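Local coordinates for oxidized polyvinyl alcohol hydrolase (Sphingopyxis, PDB 3WLA), which hydrolyses beta-diketones such as 4,6-nonanedione and cleaves oxidized polyvinyl alcohol in the second step of polyvinyl alcohol degradation, at residues K31-V36 / V86-E91; N112-G117 / I161-T166; D175-A180 / K228-V233; V234-G239 / P259-S264; A278-H283 / G329-H334. One frame throughout, in Å; residues are numbered along the deposited sequence.

Interaction 1 of 5, residues K31-V36 / V86-E91; sequences KKRAFV and VRQCAE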
# COMPACT_ATOMS: atom_id res chain seq x y z
N LYS A 31 -7.35 7.36 -18.93
CA LYS A 31 -6.47 8.43 -18.49
C LYS A 31 -5.06 8.13 -18.98
O LYS A 31 -4.77 7.00 -19.35
CB LYS A 31 -6.49 8.52 -16.95
CG LYS A 31 -7.86 8.90 -16.35
CD LYS A 31 -7.93 8.63 -14.83
CE LYS A 31 -9.10 9.40 -14.26
NZ LYS A 31 -9.60 8.75 -13.07
N LYS A 32 -4.20 9.14 -18.98
CA LYS A 32 -2.81 8.95 -19.36
C LYS A 32 -1.99 8.79 -18.06
O LYS A 32 -1.82 9.75 -17.30
CB LYS A 32 -2.32 10.14 -20.19
CG LYS A 32 -2.98 10.18 -21.62
CD LYS A 32 -2.48 11.37 -22.45
CE LYS A 32 -3.38 11.62 -23.68
NZ LYS A 32 -3.33 13.06 -24.17
N ARG A 33 -1.46 7.60 -17.83
CA ARG A 33 -0.74 7.34 -16.57
C ARG A 33 0.76 7.16 -16.79
O ARG A 33 1.23 6.90 -17.91
CB ARG A 33 -1.34 6.12 -15.89
CG ARG A 33 -2.86 6.20 -15.61
CD ARG A 33 -3.23 7.42 -14.72
NE ARG A 33 -2.56 7.36 -13.40
CZ ARG A 33 -3.09 6.74 -12.33
NH1 ARG A 33 -4.26 6.11 -12.40
NH2 ARG A 33 -2.46 6.79 -11.17
N ALA A 34 1.51 7.35 -15.71
CA ALA A 34 2.96 7.28 -15.76
C ALA A 34 3.51 6.42 -14.61
O ALA A 34 2.85 6.26 -13.56
CB ALA A 34 3.53 8.71 -15.68
N PHE A 35 4.71 5.89 -14.81
CA PHE A 35 5.38 5.03 -13.80
C PHE A 35 6.86 4.85 -14.13
O PHE A 35 7.29 4.99 -15.30
CB PHE A 35 4.66 3.68 -13.67
CG PHE A 35 4.55 2.91 -14.97
CD1 PHE A 35 3.40 2.98 -15.74
CD2 PHE A 35 5.61 2.07 -15.39
CE1 PHE A 35 3.29 2.21 -16.96
CE2 PHE A 35 5.52 1.31 -16.57
CZ PHE A 35 4.37 1.37 -17.36
N VAL A 36 7.67 4.60 -13.09
CA VAL A 36 9.10 4.45 -13.27
C VAL A 36 9.50 2.98 -13.11
O VAL A 36 9.15 2.34 -12.13
CB VAL A 36 9.83 5.37 -12.26
CG1 VAL A 36 11.32 5.27 -12.38
CG2 VAL A 36 9.40 6.82 -12.50
N VAL A 86 3.05 6.73 -10.75
CA VAL A 86 2.85 8.14 -10.51
C VAL A 86 1.35 8.43 -10.21
O VAL A 86 0.43 7.90 -10.87
CB VAL A 86 3.31 8.98 -11.74
CG1 VAL A 86 2.99 10.46 -11.49
CG2 VAL A 86 4.87 8.79 -11.92
N ARG A 87 1.11 9.26 -9.20
CA ARG A 87 -0.27 9.59 -8.79
C ARG A 87 -0.98 10.39 -9.91
O ARG A 87 -0.35 11.24 -10.54
CB ARG A 87 -0.25 10.45 -7.51
CG ARG A 87 0.23 9.71 -6.23
CD ARG A 87 0.65 10.71 -5.14
NE ARG A 87 1.79 11.46 -5.68
CZ ARG A 87 2.37 12.51 -5.10
NH1 ARG A 87 1.94 12.93 -3.89
NH2 ARG A 87 3.38 13.13 -5.75
N GLN A 88 -2.28 10.16 -10.11
CA GLN A 88 -3.05 10.90 -11.14
C GLN A 88 -2.85 12.42 -11.01
O GLN A 88 -2.60 13.10 -12.01
CB GLN A 88 -4.55 10.62 -11.03
CG GLN A 88 -4.94 9.23 -11.37
CD GLN A 88 -6.39 8.94 -11.10
OE1 GLN A 88 -6.72 7.92 -10.47
NE2 GLN A 88 -7.28 9.82 -11.58
N CYS A 89 -2.95 12.93 -9.78
CA CYS A 89 -2.82 14.37 -9.50
C CYS A 89 -1.45 14.98 -9.83
O CYS A 89 -1.33 16.21 -9.97
CB CYS A 89 -3.15 14.63 -7.99
SG CYS A 89 -2.04 13.57 -6.92
N ALA A 90 -0.40 14.16 -9.92
CA ALA A 90 0.92 14.69 -10.24
C ALA A 90 1.05 14.87 -11.76
O ALA A 90 2.08 15.31 -12.25
CB ALA A 90 2.04 13.73 -9.73
N GLU A 91 -0.01 14.52 -12.48
CA GLU A 91 -0.07 14.63 -13.94
C GLU A 91 1.20 14.14 -14.67
O GLU A 91 1.84 14.88 -15.42
CB GLU A 91 -0.42 16.07 -14.30
CG GLU A 91 -1.89 16.43 -13.97
CD GLU A 91 -2.23 17.87 -14.30
OE1 GLU A 91 -1.64 18.79 -13.65
OE2 GLU A 91 -3.06 18.12 -15.22
O HOH W 1 -0.02 8.26 -13.47
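Gln88 lays its CG over one face of the Arg33 guanidinium, with CG 3.2 Å from Arg33 CZ, while the edge of the same group is used for a polar bond. That bond runs from Arg33 NH2 to Val86 O over 3.1 Å; it is close to straight at 166° and lies in both the guanidinium and the carbonyl plane. The arginine reaches this spot because its chain folds at chi2 and chi3 (-59° and -60°) instead of extending. The flat amide of Gln88 is inclined to the guanidinium, and the extended Lys31 chain passes beside it. Water 1 completes the grip on Val86 O: it accepts from Arg33 NE at 2.7 Å and from Ala34 N at 2.9 Å, and sits 2.7 Å from Val86 O. A backbone bond from Val86 N to Ala34 O (2.9 Å) continues the sheet pairing, and beside it Ala34 CB rests 4.0 Å from Val86 CB. Strand 31-38 lies between strands 21-28 and 81-85, and the contact joins it to the loop that leads on from 81-85. Helix 133-145 covers it, with Asp133 and Asp134 forming salt bridges to Lys31 and Arg33, and Phe137 packing on Arg33.

Interaction 2 of 5, residues N112-G117 / I161-T166; sequences NPWNDG and ISAGGT. With SO4 (sulfate ion), chain D.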
# COMPACT_ATOMS: atom_id res chain seq x y z
N ASN A 112 -7.13 13.09 -2.15
CA ASN A 112 -6.72 13.18 -3.52
C ASN A 112 -5.48 12.39 -4.03
O ASN A 112 -5.47 11.98 -5.17
CB ASN A 112 -6.53 14.67 -3.89
CG ASN A 112 -6.68 14.92 -5.39
OD1 ASN A 112 -7.46 14.27 -6.05
ND2 ASN A 112 -5.95 15.87 -5.92
N PRO A 113 -4.44 12.20 -3.22
CA PRO A 113 -3.31 11.45 -3.83
C PRO A 113 -3.56 10.13 -4.56
O PRO A 113 -3.03 9.90 -5.66
CB PRO A 113 -2.34 11.27 -2.66
CG PRO A 113 -2.62 12.46 -1.78
CD PRO A 113 -4.16 12.55 -1.82
N TRP A 114 -4.35 9.26 -3.93
CA TRP A 114 -4.65 7.96 -4.51
C TRP A 114 -6.11 7.70 -4.30
O TRP A 114 -6.66 8.14 -3.29
CB TRP A 114 -3.87 6.80 -3.82
CG TRP A 114 -2.36 6.83 -4.05
CD1 TRP A 114 -1.38 7.17 -3.14
CD2 TRP A 114 -1.67 6.48 -5.25
NE1 TRP A 114 -0.15 7.05 -3.71
CE2 TRP A 114 -0.28 6.63 -5.00
CE3 TRP A 114 -2.10 6.06 -6.53
CZ2 TRP A 114 0.71 6.36 -5.99
CZ3 TRP A 114 -1.11 5.80 -7.52
CH2 TRP A 114 0.29 5.95 -7.23
N ASN A 115 -6.72 6.98 -5.26
CA ASN A 115 -8.13 6.61 -5.20
C ASN A 115 -8.12 5.46 -4.18
O ASN A 115 -8.29 4.29 -4.55
CB ASN A 115 -8.60 6.06 -6.55
CG ASN A 115 -8.68 7.14 -7.65
OD1 ASN A 115 -8.79 6.80 -8.83
ND2 ASN A 115 -8.67 8.42 -7.28
N ASP A 116 -7.91 5.81 -2.91
CA ASP A 116 -7.78 4.80 -1.87
C ASP A 116 -8.93 4.53 -0.92
O ASP A 116 -8.80 3.68 -0.07
CB ASP A 116 -6.51 5.06 -1.05
CG ASP A 116 -6.49 6.45 -0.39
OD1 ASP A 116 -7.59 6.99 -0.07
OD2 ASP A 116 -5.37 6.99 -0.19
N GLY A 117 -10.05 5.21 -1.07
CA GLY A 117 -11.14 4.96 -0.13
C GLY A 117 -12.35 5.77 -0.51
O GLY A 117 -12.27 6.99 -0.72
N ILE A 161 3.76 4.38 1.71
CA ILE A 161 3.75 5.17 2.92
C ILE A 161 2.54 6.11 2.92
O ILE A 161 2.19 6.69 1.88
CB ILE A 161 5.09 5.95 3.03
CG1 ILE A 161 5.05 6.90 4.23
CG2 ILE A 161 5.31 6.85 1.72
CD1 ILE A 161 4.77 6.22 5.65
N SER A 162 1.83 6.20 4.05
CA SER A 162 0.70 7.12 4.19
C SER A 162 -0.41 6.90 3.12
O SER A 162 -0.96 5.81 3.06
CB SER A 162 1.27 8.57 4.15
OG SER A 162 0.30 9.54 4.57
N ALA A 163 -0.78 7.89 2.30
CA ALA A 163 -1.82 7.63 1.28
C ALA A 163 -1.39 6.39 0.43
O ALA A 163 -2.22 5.61 -0.00
CB ALA A 163 -2.02 8.89 0.36
N GLY A 164 -0.08 6.21 0.23
CA GLY A 164 0.37 5.06 -0.53
C GLY A 164 0.13 3.74 0.24
O GLY A 164 -0.05 2.70 -0.35
N GLY A 165 0.16 3.80 1.57
CA GLY A 165 -0.11 2.58 2.36
C GLY A 165 -1.61 2.34 2.33
O GLY A 165 -2.07 1.20 2.27
N THR A 166 -2.39 3.43 2.31
CA THR A 166 -3.86 3.34 2.23
C THR A 166 -4.26 2.66 0.90
O THR A 166 -5.12 1.75 0.85
CB THR A 166 -4.52 4.73 2.24
OG1 THR A 166 -4.10 5.46 3.41
CG2 THR A 166 -6.08 4.56 2.28
S SO4 D . 2.58 12.11 3.44
O1 SO4 D . 1.35 11.42 3.05
O2 SO4 D . 3.44 12.32 2.24
O3 SO4 D . 2.26 13.43 3.94
O4 SO4 D . 3.34 11.38 4.46
O HOH W 2 -4.91 8.04 2.48
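Thr166 OG1 is gripped by water 2 at 2.9 Å and by the backbone N of Glu188, and the water passes the link on to Asp116 OD2, also 2.9 Å from it. The threonine stands in the first turn of helix 163-174, directly after what is consistent with the nucleophile elbow of the alpha/beta-hydrolase fold, where Ser162 takes the strained backbone angles 57° and -122°. Asp116 meets the threonine through carbon as well: Thr166 CG2 comes within 3.3 Å of Asp116 CG. The aspartate is set in place by its chi1 of 58°, which brings the carboxylate back over its own main chain, and by the hydroxyl of Tyr190, bonded to its other oxygen, OD1. Beside this polar patch the packing is apolar. Ala163 CB lies at the edge of the Trp114 ring, 4.0 Å from Trp114 CD1, and also touches Pro113 CB at 3.9 Å. The indole is held by its NE1 bond to Val54 O. Ser162, a charge-relay residue by similarity, points elsewhere: its OG, bonded also to His285 NE2, donates to O1 of a sulfate, probably from the crystallisation liquor. The Ser162 OG to sulfate O1 distance is 2.6 Å.

Interaction 3 of 5, residues D175-A180 / K228-V233; sequences DSEFWA and KLDPMV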
# COMPACT_ATOMS: atom_id res chain seq x y z
N ASP A 175 -8.17 -6.60 -4.94
CA ASP A 175 -7.51 -7.37 -5.98
C ASP A 175 -6.50 -8.35 -5.42
O ASP A 175 -5.35 -8.46 -5.89
CB ASP A 175 -6.85 -6.35 -6.93
CG ASP A 175 -6.52 -6.94 -8.30
OD1 ASP A 175 -6.99 -8.05 -8.57
OD2 ASP A 175 -5.81 -6.29 -9.10
N SER A 176 -6.91 -9.12 -4.43
CA SER A 176 -6.01 -10.10 -3.85
C SER A 176 -5.71 -11.26 -4.83
O SER A 176 -4.81 -12.05 -4.59
CB SER A 176 -6.60 -10.64 -2.56
OG SER A 176 -7.81 -11.34 -2.78
N GLU A 177 -6.43 -11.35 -5.93
CA GLU A 177 -6.17 -12.41 -6.91
C GLU A 177 -4.85 -12.11 -7.62
O GLU A 177 -4.17 -13.01 -8.12
CB GLU A 177 -7.27 -12.45 -7.98
CG GLU A 177 -8.57 -13.05 -7.52
CD GLU A 177 -9.32 -12.15 -6.52
OE1 GLU A 177 -9.19 -10.87 -6.58
OE2 GLU A 177 -10.07 -12.75 -5.69
N PHE A 178 -4.50 -10.84 -7.69
CA PHE A 178 -3.28 -10.46 -8.37
C PHE A 178 -2.03 -10.44 -7.46
O PHE A 178 -1.10 -11.22 -7.66
CB PHE A 178 -3.51 -9.09 -9.06
CG PHE A 178 -2.39 -8.68 -9.98
CD1 PHE A 178 -2.12 -9.40 -11.14
CD2 PHE A 178 -1.60 -7.56 -9.68
CE1 PHE A 178 -1.09 -9.03 -12.00
CE2 PHE A 178 -0.55 -7.16 -10.54
CZ PHE A 178 -0.29 -7.90 -11.71
N TRP A 179 -2.05 -9.57 -6.47
CA TRP A 179 -0.92 -9.38 -5.55
C TRP A 179 -0.69 -10.56 -4.59
O TRP A 179 -1.65 -11.14 -4.05
CB TRP A 179 -1.15 -8.12 -4.69
CG TRP A 179 -1.44 -6.86 -5.50
CD1 TRP A 179 -2.65 -6.23 -5.69
CD2 TRP A 179 -0.49 -6.16 -6.27
NE1 TRP A 179 -2.50 -5.18 -6.57
CE2 TRP A 179 -1.18 -5.11 -6.94
CE3 TRP A 179 0.88 -6.32 -6.48
CZ2 TRP A 179 -0.54 -4.24 -7.78
CZ3 TRP A 179 1.52 -5.45 -7.33
CH2 TRP A 179 0.82 -4.42 -7.98
N ALA A 180 0.59 -10.89 -4.40
CA ALA A 180 0.96 -11.95 -3.46
C ALA A 180 0.95 -11.36 -2.03
O ALA A 180 1.13 -12.08 -1.02
CB ALA A 180 2.35 -12.49 -3.80
N LYS A 228 -13.50 -13.47 2.64
CA LYS A 228 -12.40 -14.26 2.15
C LYS A 228 -11.56 -13.53 1.09
O LYS A 228 -12.06 -12.65 0.35
CB LYS A 228 -12.94 -15.55 1.56
CG LYS A 228 -13.87 -15.30 0.45
CD LYS A 228 -14.74 -16.51 0.23
CE LYS A 228 -16.02 -16.09 -0.52
NZ LYS A 228 -16.94 -15.16 0.27
N LEU A 229 -10.29 -13.91 1.02
CA LEU A 229 -9.39 -13.32 0.02
C LEU A 229 -8.48 -14.43 -0.52
O LEU A 229 -8.34 -15.49 0.11
CB LEU A 229 -8.49 -12.24 0.64
CG LEU A 229 -9.13 -11.05 1.37
CD1 LEU A 229 -8.02 -10.36 2.17
CD2 LEU A 229 -9.82 -10.09 0.36
N ASP A 230 -7.86 -14.15 -1.66
CA ASP A 230 -6.90 -15.05 -2.28
C ASP A 230 -5.68 -15.03 -1.31
O ASP A 230 -5.52 -14.06 -0.56
CB ASP A 230 -6.50 -14.45 -3.62
CG ASP A 230 -6.21 -15.51 -4.66
OD1 ASP A 230 -7.13 -16.31 -4.93
OD2 ASP A 230 -5.06 -15.54 -5.22
N PRO A 231 -4.81 -16.07 -1.32
CA PRO A 231 -3.63 -16.19 -0.44
C PRO A 231 -2.63 -15.03 -0.60
O PRO A 231 -2.28 -14.65 -1.74
CB PRO A 231 -3.01 -17.52 -0.85
CG PRO A 231 -4.15 -18.27 -1.30
CD PRO A 231 -4.86 -17.26 -2.19
N MET A 232 -2.19 -14.50 0.54
CA MET A 232 -1.25 -13.36 0.56
C MET A 232 -0.48 -13.28 1.84
O MET A 232 -0.84 -13.92 2.85
CB MET A 232 -1.99 -12.00 0.44
CG MET A 232 -2.64 -11.65 -0.88
SD MET A 232 -3.43 -10.02 -0.86
CE MET A 232 -4.71 -10.13 0.49
N VAL A 233 0.59 -12.47 1.81
CA VAL A 233 1.38 -12.15 3.00
C VAL A 233 1.34 -10.59 3.09
O VAL A 233 1.56 -9.87 2.10
CB VAL A 233 2.84 -12.68 2.91
CG1 VAL A 233 3.46 -12.28 1.68
CG2 VAL A 233 3.63 -12.22 4.09
O HOH W 3 -4.76 -15.74 -8.41
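A chi1 of 64° sets Ser176 OG between its own backbone N and carbonyl carbon, where it receives the N-H of Asp230; Met232, for its part, bends at chi3 (-60°) to bring its methyl against the same serine. The Asp230 N to Ser176 OG bond measures 3.0 Å. On the methionine side, Met232 CE packs against Ser176 CB at 3.6 Å, and Met232 CG lies 3.4 Å from Trp179 O. Farther along, Val233 N donates to Ala180 O over 2.9 Å, and the same oxygen accepts a CA-H contact from Met232 CA at 3.1 Å. Glu177 and Asp230 approach more loosely at the outer side. Water 3 spans them, donating to Glu177 O at 2.8 Å and to Asp230 OD2 at 3.2 Å, while the carboxylates keep apart, with Glu177 OE2 4.7 Å from Asp230 OD1. Lys308, outside both segments, may ease this like-charge proximity. Its NZ bonds the carbonyls of Ser176, Trp179 and Pro231, drawing both segments together, and makes a long, weak ion pair with Asp230 OD2. Val233 is also bonded through its backbone to Gly182, two residues beyond Ala180, which is the pattern of parallel pairing. The contact thus lies at the N-terminal side of the parallel pair formed by strands 181-185 and 232-238, in the central sheet of the alpha/beta-hydrolase fold.

Interaction 4 of 5, residues V234-G239 / P259-S264; sequences VITVWG and PTTQAS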
# COMPACT_ATOMS: atom_id res chain seq x y z
N VAL A 234 0.99 -10.08 4.27
CA VAL A 234 0.88 -8.62 4.45
C VAL A 234 1.67 -8.15 5.66
O VAL A 234 1.52 -8.70 6.79
CB VAL A 234 -0.60 -8.23 4.61
CG1 VAL A 234 -0.76 -6.67 4.84
CG2 VAL A 234 -1.37 -8.68 3.36
N ILE A 235 2.55 -7.17 5.44
CA ILE A 235 3.35 -6.61 6.52
C ILE A 235 2.84 -5.20 6.78
O ILE A 235 3.04 -4.30 5.95
CB ILE A 235 4.85 -6.55 6.15
CG1 ILE A 235 5.39 -7.97 5.93
CG2 ILE A 235 5.63 -5.84 7.23
CD1 ILE A 235 6.75 -8.03 5.38
N THR A 236 2.17 -4.98 7.91
CA THR A 236 1.63 -3.65 8.24
C THR A 236 2.69 -2.99 9.10
O THR A 236 3.22 -3.62 10.01
CB THR A 236 0.31 -3.74 9.05
OG1 THR A 236 -0.71 -4.27 8.22
CG2 THR A 236 -0.14 -2.35 9.49
N VAL A 237 3.01 -1.72 8.81
CA VAL A 237 4.03 -1.05 9.59
C VAL A 237 3.42 0.20 10.26
O VAL A 237 2.75 1.01 9.60
CB VAL A 237 5.25 -0.66 8.71
CG1 VAL A 237 6.22 0.15 9.50
CG2 VAL A 237 5.93 -1.89 8.13
N TRP A 238 3.62 0.32 11.59
CA TRP A 238 3.18 1.46 12.38
C TRP A 238 4.45 2.18 12.85
O TRP A 238 5.41 1.52 13.30
CB TRP A 238 2.42 0.97 13.61
CG TRP A 238 2.05 2.04 14.58
CD1 TRP A 238 1.27 3.14 14.35
CD2 TRP A 238 2.29 2.00 16.00
NE1 TRP A 238 0.98 3.79 15.55
CE2 TRP A 238 1.59 3.11 16.57
CE3 TRP A 238 3.01 1.13 16.84
CZ2 TRP A 238 1.59 3.37 17.95
CZ3 TRP A 238 3.01 1.38 18.22
CH2 TRP A 238 2.30 2.50 18.76
N GLY A 239 4.46 3.51 12.80
CA GLY A 239 5.68 4.24 13.19
C GLY A 239 5.76 4.70 14.65
O GLY A 239 6.56 5.58 15.00
N PRO A 259 -5.02 3.56 15.54
CA PRO A 259 -6.21 2.76 15.28
C PRO A 259 -6.27 2.19 13.86
O PRO A 259 -6.86 1.11 13.64
CB PRO A 259 -7.36 3.71 15.56
CG PRO A 259 -6.74 5.10 15.36
CD PRO A 259 -5.38 4.92 16.00
N THR A 260 -5.69 2.91 12.90
CA THR A 260 -5.78 2.38 11.55
C THR A 260 -4.93 1.18 11.30
O THR A 260 -5.34 0.31 10.53
CB THR A 260 -5.43 3.42 10.46
OG1 THR A 260 -4.03 3.69 10.50
CG2 THR A 260 -6.21 4.68 10.67
N THR A 261 -3.74 1.10 11.89
CA THR A 261 -2.92 -0.09 11.65
C THR A 261 -3.42 -1.21 12.59
O THR A 261 -3.21 -2.41 12.34
CB THR A 261 -1.44 0.18 11.86
OG1 THR A 261 -1.24 0.72 13.17
CG2 THR A 261 -0.94 1.23 10.81
N GLN A 262 -4.13 -0.83 13.67
CA GLN A 262 -4.69 -1.88 14.53
C GLN A 262 -5.84 -2.54 13.74
O GLN A 262 -5.90 -3.76 13.61
CB GLN A 262 -5.27 -1.31 15.83
CG GLN A 262 -5.92 -2.45 16.66
CD GLN A 262 -4.86 -3.29 17.27
OE1 GLN A 262 -4.08 -2.79 18.09
NE2 GLN A 262 -4.79 -4.55 16.87
N ALA A 263 -6.73 -1.70 13.22
CA ALA A 263 -7.88 -2.19 12.49
C ALA A 263 -7.44 -3.04 11.30
O ALA A 263 -7.99 -4.10 11.07
CB ALA A 263 -8.71 -1.04 12.04
N SER A 264 -6.48 -2.56 10.51
CA SER A 264 -6.04 -3.35 9.39
C SER A 264 -5.43 -4.65 9.88
O SER A 264 -5.73 -5.70 9.32
CB SER A 264 -5.03 -2.58 8.49
OG SER A 264 -3.79 -2.39 9.17
O HOH W 4 -2.34 -2.26 6.99
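Strand 234-238, bearing Thr236 and Trp238, runs almost antiparallel to helix 259-264, bearing Thr261 and Ser264, with the segment axes at 162° and 8.7 Å apart at their closest. The helix lies on the connection to the parallel neighbour 274-280, a beta-alpha-beta crossover with the hairpin 244-246/253-256 inserted before it. Thr236 presents its methyl to the helix: at chi1 -68° the hydroxyl stands beside the backbone N, and CG2 is turned between the two helix residues. There Thr236 CG2 touches Thr261 CB at 3.7 Å, and it is equally far, 3.7 Å, from Ser264 OG. Thr261 pushes its own methyl toward the strand backbone, Thr261 CG2 lying 3.9 Å from Val237 O. The indole of Trp238 crosses Thr261 at roughly a right angle, bringing Trp238 CD1 to 3.7 Å from Thr261 OG1. That hydroxyl is bonded to Tyr257 O and His334 NE2. Between the remaining hydroxyls lies water 4, bonded to Thr236 OG1 at 2.9 Å and to Ser264 OG at 2.6 Å; Thr236 OG1 has a further partner in His276. No direct hydrogen bond joins strand and helix: they meet through methyls and the indole, while their hydroxyls find partners in water, histidines and a main-chain carbonyl.

Interaction 5 of 5, residues A278-H283 / G329-H334; sequences ACSATH and GRFTDH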
# COMPACT_ATOMS: atom_id res chain seq x y z
N ALA A 278 2.73 -7.85 11.91
CA ALA A 278 2.56 -6.54 12.53
C ALA A 278 3.92 -6.03 12.99
O ALA A 278 4.49 -6.56 13.94
CB ALA A 278 1.61 -6.61 13.70
N CYS A 279 4.41 -4.98 12.32
CA CYS A 279 5.70 -4.39 12.62
C CYS A 279 5.55 -3.02 13.25
O CYS A 279 4.82 -2.17 12.74
CB CYS A 279 6.57 -4.23 11.37
SG CYS A 279 7.30 -5.78 10.74
N SER A 280 6.25 -2.84 14.37
CA SER A 280 6.19 -1.60 15.11
C SER A 280 7.57 -0.98 15.00
O SER A 280 8.56 -1.66 15.17
CB SER A 280 5.81 -1.85 16.58
OG SER A 280 4.48 -2.38 16.64
N ALA A 281 7.60 0.31 14.69
CA ALA A 281 8.87 1.04 14.51
C ALA A 281 8.72 2.34 15.31
O ALA A 281 7.71 2.54 15.97
CB ALA A 281 9.11 1.30 12.97
N THR A 282 9.70 3.24 15.25
CA THR A 282 9.62 4.48 16.07
C THR A 282 9.88 5.78 15.30
O THR A 282 10.05 6.85 15.90
CB THR A 282 10.66 4.42 17.21
OG1 THR A 282 11.97 4.26 16.63
CG2 THR A 282 10.40 3.19 18.07
N HIS A 283 9.85 5.71 13.99
CA HIS A 283 10.13 6.89 13.19
C HIS A 283 9.03 7.90 12.94
O HIS A 283 9.25 8.92 12.24
CB HIS A 283 10.69 6.42 11.88
CG HIS A 283 9.74 5.58 11.12
ND1 HIS A 283 9.48 4.26 11.47
CD2 HIS A 283 8.86 5.91 10.14
CE1 HIS A 283 8.47 3.83 10.74
NE2 HIS A 283 8.07 4.81 9.93
N GLY A 329 0.41 -11.99 13.14
CA GLY A 329 -0.89 -11.67 13.72
C GLY A 329 -1.23 -10.18 13.91
O GLY A 329 -0.59 -9.31 13.26
N ARG A 330 -2.20 -9.87 14.78
CA ARG A 330 -2.60 -8.48 15.00
C ARG A 330 -1.68 -7.74 15.95
O ARG A 330 -0.89 -8.34 16.70
CB ARG A 330 -4.03 -8.42 15.54
CG ARG A 330 -4.18 -9.07 16.94
CD ARG A 330 -5.60 -8.99 17.51
NE ARG A 330 -5.94 -7.65 17.99
CZ ARG A 330 -5.57 -7.14 19.17
NH1 ARG A 330 -4.83 -7.86 20.01
NH2 ARG A 330 -5.95 -5.89 19.50
N PHE A 331 -1.73 -6.41 15.92
CA PHE A 331 -0.90 -5.67 16.86
C PHE A 331 -1.42 -5.90 18.32
O PHE A 331 -2.62 -5.91 18.56
CB PHE A 331 -0.95 -4.16 16.57
CG PHE A 331 -0.11 -3.76 15.39
CD1 PHE A 331 1.26 -3.66 15.49
CD2 PHE A 331 -0.71 -3.47 14.15
CE1 PHE A 331 2.04 -3.27 14.38
CE2 PHE A 331 0.04 -3.10 13.04
CZ PHE A 331 1.43 -2.99 13.15
N THR A 332 -0.50 -6.07 19.26
CA THR A 332 -0.86 -6.22 20.67
C THR A 332 -0.24 -5.04 21.41
O THR A 332 -0.57 -4.79 22.59
CB THR A 332 -0.34 -7.54 21.26
OG1 THR A 332 1.09 -7.57 21.20
CG2 THR A 332 -0.90 -8.73 20.48
N ASP A 333 0.59 -4.26 20.71
CA ASP A 333 1.22 -3.10 21.34
C ASP A 333 0.59 -1.71 21.14
O ASP A 333 1.17 -0.71 21.59
CB ASP A 333 2.69 -3.05 20.96
CG ASP A 333 2.91 -2.55 19.49
OD1 ASP A 333 1.91 -2.38 18.76
OD2 ASP A 333 4.09 -2.36 19.12
N HIS A 334 -0.57 -1.61 20.50
CA HIS A 334 -1.23 -0.33 20.29
C HIS A 334 -2.15 0.11 21.45
O HIS A 334 -2.19 1.30 21.81
CB HIS A 334 -2.05 -0.35 19.00
CG HIS A 334 -1.22 -0.36 17.74
ND1 HIS A 334 0.04 -0.92 17.69
CD2 HIS A 334 -1.47 0.11 16.50
CE1 HIS A 334 0.54 -0.78 16.46
NE2 HIS A 334 -0.37 -0.16 15.72
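Ala278 CB sits almost squarely over the ring of Phe331, 3.4 Å from the Phe331 ring centroid and 12° off the normal, a close CH-pi contact that forms the tight half of this interface. Strand oxygens line the edge of the ring: Cys279 O and Ser280 OG each lie 3.4 Å from Phe331 CE1. On the opposite face rests the imidazole of His334, offset toward the rim, so the phenylalanine is sandwiched. Gly329 O closes against Ala278 CB at 3.5 Å. The other half is polar and open to solvent at Asp333. A chi1 of 75° carries the Asp333 carboxylate between its backbone N and carbonyl carbon, turned to the strand. Ser280 OG donates to Asp333 OD2 across a short 2.5 Å, on the syn side of the carboxylate. The second oxygen, Asp333 OD1, takes the N-H of His334 ND1 at 2.6 Å, a bond bent to 140°, so one exposed carboxylate steadies both a strand hydroxyl and the imidazole. Strand 274-280 lies between 232-238 and the antiparallel edge strand 325-328, to which the Cys279-Cys326 disulfide ties it. Helix 257-269 flanks the following loop, and helix residue Ser265, charge-relay by similarity, bonds Phe331 N through OG.

In the fold
From the N terminus the five contacts follow in series, none nesting within or crossing another. Interaction 1 closes the loop between residues 36 and 86, at the early strands of the mixed sheet. Interaction 2 closes 117-161, setting the long loop before helix 133-145 against the serine elbow; it touches interaction 1 where Arg87 packs on Trp114. Interaction 3 closes 180-228 and aligns two central strands. Its strand, 232-238, continues directly into interaction 4, which closes 239-259, a connection holding a two-stranded hairpin, and adds helix 257-269. Interaction 5 closes 283-329, bringing the C-terminal segment onto that helix and strand 274-280, its centre about 7 Å from that of interaction 4.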